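Local coordinates for phosphoserine aminotransferase (Bacillus circulans, PDB 2C0R), which catalyses the reversible, pyridoxal-phosphate-dependent transfer of an amino group between phosphoserine and 2-oxoglutarate, giving 3-phosphohydroxypyruvate and glutamate, in serine biosynthesis, at residues K253-R258 with I338-P343. The protein carries 1 engineered substitution. Sequence-based numbering, arbitrary orientation.
Sequences KWIEER and IYNAVP
The six-membered ring of Trp254 presents its outer rim to the turn at Asn340 and Ala341. Atom CH2 of Trp254 lies 3.6 Å from the backbone O of Asn340, which approaches the ring edge close to its plane, where the slightly positive C-H groups of an aromatic ring suit a carbonyl oxygen. The same CH2 of Trp254 is 3.8 Å from CA of Ala341, and CZ3 of Trp254 is 3.8 Å from CB of Asn340; the short side chain of Ala341 is consistent with this close approach of the indole to the main chain. Trp254 reaches the turn from helix 242-257 because its first torsion (chi1 172°) places CG opposite the backbone N, beside the carbonyl carbon. Beside it, Ile255 extends CD1 to 3.9 Å from ND2 of Asn340, a van der Waals contact in which the two side chains meet at about a right angle.

The amide of Asn340 is engaged by other parts of the fold: OD1 accepts from Asn268 ND2 on helix 260-280, and ND2 donates to the carbonyl of Leu179. Asparagine fits here because one short group supplies both an acceptor and a donor in a buried place. The backbone N of Asn340 donates a hydrogen bond to OD1 of Asn198, the neighbour in sequence of Lys197, the lysine that carries the cofactor in the enzyme but is not joined to it in this structure. A type I turn from Tyr339 to Val342, closed by Val342 N to Tyr339 O at 2.9 Å, shapes the loop. On one face of the indole, CG of Arg258 lies 3.5 Å above the ring plane, over its centre, and NH2 of Arg258 forms a salt bridge with OE2 of Glu18.

Helix 242-257 thus meets the loop between strand 334-337 and helix 344-361 through apolar and weakly polar packing, whereas the directional bonds of Asn340 run to residues outside both segments and fix the amide against which Ile255 rests.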
ATOM      1  N   LYS A 253      10.687   9.738 -14.295  1.00 11.78           N
ATOM      2  CA  LYS A 253      11.214  10.934 -14.968  1.00 13.48           C
ATOM      3  C   LYS A 253      12.704  11.102 -14.718  1.00 12.56           C
ATOM      4  O   LYS A 253      13.470  11.400 -15.606  1.00 13.84           O
ATOM      5  CB  LYS A 253      10.460  12.157 -14.461  1.00 14.79           C
ATOM      6  CG  LYS A 253       9.044  12.336 -14.994  1.00 15.41           C
ATOM      7  CD  LYS A 253       8.349  13.437 -14.171  1.00 17.86           C
ATOM      8  CE  LYS A 253       6.856  13.518 -14.575  1.00 22.86           C
ATOM      9  NZ  LYS A 253       6.182  14.565 -13.752  1.00 21.72           N
ATOM     10  N   TRP A 254      13.107  10.914 -13.456  1.00 11.93           N
ATOM     11  CA  TRP A 254      14.544  11.074 -13.132  1.00 11.53           C
ATOM     12  C   TRP A 254      15.374  10.026 -13.855  1.00 11.93           C
ATOM     13  O   TRP A 254      16.458  10.331 -14.341  1.00 12.83           O
ATOM     14  CB  TRP A 254      14.657  11.010 -11.611  1.00 12.94           C
ATOM     15  CG  TRP A 254      16.055  10.960 -11.075  1.00 12.32           C
ATOM     16  CD1 TRP A 254      16.844  12.056 -10.740  1.00 15.61           C
ATOM     17  CD2 TRP A 254      16.871   9.806 -10.801  1.00 12.83           C
ATOM     18  NE1 TRP A 254      18.071  11.633 -10.277  1.00 14.79           N
ATOM     19  CE2 TRP A 254      18.105  10.269 -10.310  1.00 15.81           C
ATOM     20  CE3 TRP A 254      16.666   8.428 -10.926  1.00 13.18           C
ATOM     21  CZ2 TRP A 254      19.124   9.387  -9.948  1.00 15.26           C
ATOM     22  CZ3 TRP A 254      17.670   7.553 -10.566  1.00 14.86           C
ATOM     23  CH2 TRP A 254      18.894   8.039 -10.081  1.00 17.59           C
ATOM     24  N   ILE A 255      14.882   8.784 -13.963  1.00 11.92           N
ATOM     25  CA  ILE A 255      15.701   7.779 -14.681  1.00 13.31           C
ATOM     26  C   ILE A 255      15.898   8.222 -16.112  1.00 12.22           C
ATOM     27  O   ILE A 255      16.993   8.098 -16.688  1.00 12.44           O
ATOM     28  CB  ILE A 255      15.023   6.392 -14.604  1.00 13.01           C
ATOM     29  CG1 ILE A 255      14.984   5.828 -13.198  1.00 12.85           C
ATOM     30  CG2 ILE A 255      15.760   5.401 -15.531  1.00 13.24           C
ATOM     31  CD1 ILE A 255      14.203   4.529 -12.994  1.00 12.36           C
ATOM     32  N   GLU A 256      14.825   8.759 -16.692  1.00 12.88           N
ATOM     33  CA  GLU A 256      14.949   9.219 -18.088  1.00 17.12           C
ATOM     34  C   GLU A 256      16.002  10.311 -18.136  1.00 15.25           C
ATOM     35  O   GLU A 256      16.842  10.355 -19.047  1.00 18.94           O
ATOM     36  CB  GLU A 256      13.582   9.666 -18.614  1.00 21.99           C
ATOM     37  CG  GLU A 256      13.604  10.306 -19.976  1.00 29.57           C
ATOM     38  CD  GLU A 256      13.716   9.400 -21.181  1.00 39.78           C
ATOM     39  OE1 GLU A 256      13.181   9.807 -22.246  1.00 60.23           O
ATOM     40  OE2 GLU A 256      14.334   8.308 -21.119  1.00 36.64           O
ATOM     41  N   GLU A 257      15.997  11.210 -17.161  1.00 15.07           N
ATOM     42  CA  GLU A 257      16.951  12.320 -17.175  1.00 18.67           C
ATOM     43  C   GLU A 257      18.390  11.873 -16.998  1.00 18.67           C
ATOM     44  O   GLU A 257      19.319  12.615 -17.331  1.00 23.23           O
ATOM     45  CB  GLU A 257      16.706  13.270 -16.005  1.00 26.27           C
ATOM     46  CG  GLU A 257      15.460  14.102 -16.065  1.00 31.52           C
ATOM     47  CD  GLU A 257      15.210  14.836 -14.748  1.00 37.12           C
ATOM     48  OE1 GLU A 257      15.796  14.465 -13.700  1.00 33.81           O
ATOM     49  OE2 GLU A 257      14.414  15.790 -14.789  1.00 53.64           O
ATOM     50  N   ARG A 258      18.533  10.698 -16.424  1.00 17.26           N
ATOM     51  CA  ARG A 258      19.828  10.147 -16.107  1.00 18.05           C
ATOM     52  C   ARG A 258      20.358   9.352 -17.302  1.00 15.51           C
ATOM     53  O   ARG A 258      21.391   8.713 -17.177  1.00 18.22           O
ATOM     54  CB  ARG A 258      19.735   9.231 -14.898  1.00 20.07           C
ATOM     55  CG  ARG A 258      19.489   9.855 -13.542  1.00 24.35           C
ATOM     56  CD  ARG A 258      20.802  10.415 -12.998  1.00 33.81           C
ATOM     57  NE  ARG A 258      20.667  11.733 -12.460  1.00 43.31           N
ATOM     58  CZ  ARG A 258      19.793  12.714 -12.500  1.00 52.64           C
ATOM     59  NH1 ARG A 258      18.644  12.700 -13.169  1.00 52.82           N
ATOM     60  NH2 ARG A 258      20.117  13.807 -11.800  1.00 71.87           N
ATOM     61  N   ILE A 338      23.198  -0.302  -3.328  1.00 12.30           N
ATOM     62  CA  ILE A 338      23.679   0.796  -4.161  1.00 11.75           C
ATOM     63  C   ILE A 338      22.768   0.985  -5.362  1.00 11.67           C
ATOM     64  O   ILE A 338      23.163   1.184  -6.509  1.00 13.10           O
ATOM     65  CB  ILE A 338      25.144   0.586  -4.576  1.00 10.98           C
ATOM     66  CG1 ILE A 338      25.362  -0.820  -5.152  1.00 12.78           C
ATOM     67  CG2 ILE A 338      26.082   0.860  -3.405  1.00 13.32           C
ATOM     68  CD1 ILE A 338      26.803  -0.914  -5.720  1.00 19.58           C
ATOM     69  N   TYR A 339      21.457   0.928  -5.027  1.00 11.07           N
ATOM     70  CA  TYR A 339      20.410   1.164  -5.988  1.00 10.89           C
ATOM     71  C   TYR A 339      20.601   2.447  -6.770  1.00 10.96           C
ATOM     72  O   TYR A 339      21.435   3.257  -6.388  1.00 12.54           O
ATOM     73  CB  TYR A 339      19.071   1.281  -5.233  1.00 12.30           C
ATOM     74  CG  TYR A 339      18.802   0.050  -4.409  1.00 11.76           C
ATOM     75  CD1 TYR A 339      18.616   0.126  -3.043  1.00 12.40           C
ATOM     76  CD2 TYR A 339      18.716  -1.195  -5.005  1.00 12.79           C
ATOM     77  CE1 TYR A 339      18.356  -0.972  -2.280  1.00 13.14           C
ATOM     78  CE2 TYR A 339      18.454  -2.336  -4.255  1.00 13.65           C
ATOM     79  CZ  TYR A 339      18.295  -2.212  -2.907  1.00 13.26           C
ATOM     80  OH  TYR A 339      18.023  -3.315  -2.138  1.00 14.04           O
ATOM     81  N   ASN A 340      19.822   2.600  -7.854  1.00 11.57           N
ATOM     82  CA  ASN A 340      20.051   3.714  -8.762  1.00 11.88           C
ATOM     83  C   ASN A 340      20.306   5.065  -8.109  1.00 12.77           C
ATOM     84  O   ASN A 340      21.252   5.755  -8.498  1.00 12.65           O
ATOM     85  CB  ASN A 340      18.879   4.013  -9.705  1.00 13.06           C
ATOM     86  CG  ASN A 340      18.557   2.921 -10.715  1.00 12.26           C
ATOM     87  OD1 ASN A 340      19.316   1.985 -10.929  1.00 13.38           O
ATOM     88  ND2 ASN A 340      17.372   3.029 -11.329  1.00 13.99           N
ATOM     89  N   ALA A 341      19.504   5.438  -7.120  1.00 10.84           N
ATOM     90  CA  ALA A 341      19.570   6.759  -6.534  1.00 12.16           C
ATOM     91  C   ALA A 341      20.692   6.897  -5.518  1.00 11.48           C
ATOM     92  O   ALA A 341      20.960   8.047  -5.135  1.00 13.15           O
ATOM     93  CB  ALA A 341      18.250   7.118  -5.847  1.00 12.40           C
ATOM     94  N   VAL A 342      21.396   5.857  -5.134  1.00 11.43           N
ATOM     95  CA  VAL A 342      22.561   6.021  -4.237  1.00 11.57           C
ATOM     96  C   VAL A 342      23.648   6.712  -5.054  1.00 12.57           C
ATOM     97  O   VAL A 342      24.050   6.179  -6.104  1.00 13.14           O
ATOM     98  CB  VAL A 342      23.010   4.648  -3.707  1.00 12.30           C
ATOM     99  CG1 VAL A 342      24.275   4.854  -2.881  1.00 13.33           C
ATOM    100  CG2 VAL A 342      21.903   3.993  -2.885  1.00 11.94           C
ATOM    101  N   PRO A 343      24.118   7.885  -4.666  1.00 12.51           N
ATOM    102  CA  PRO A 343      25.066   8.635  -5.469  1.00 14.21           C
ATOM    103  C   PRO A 343      26.466   8.023  -5.421  1.00 14.72           C
ATOM    104  O   PRO A 343      26.878   7.365  -4.480  1.00 14.03           O
ATOM    105  CB  PRO A 343      25.092  10.015  -4.794  1.00 17.23           C
ATOM    106  CG  PRO A 343      23.803  10.084  -4.025  1.00 15.88           C
ATOM    107  CD  PRO A 343      23.682   8.678  -3.488  1.00 14.92           C
TER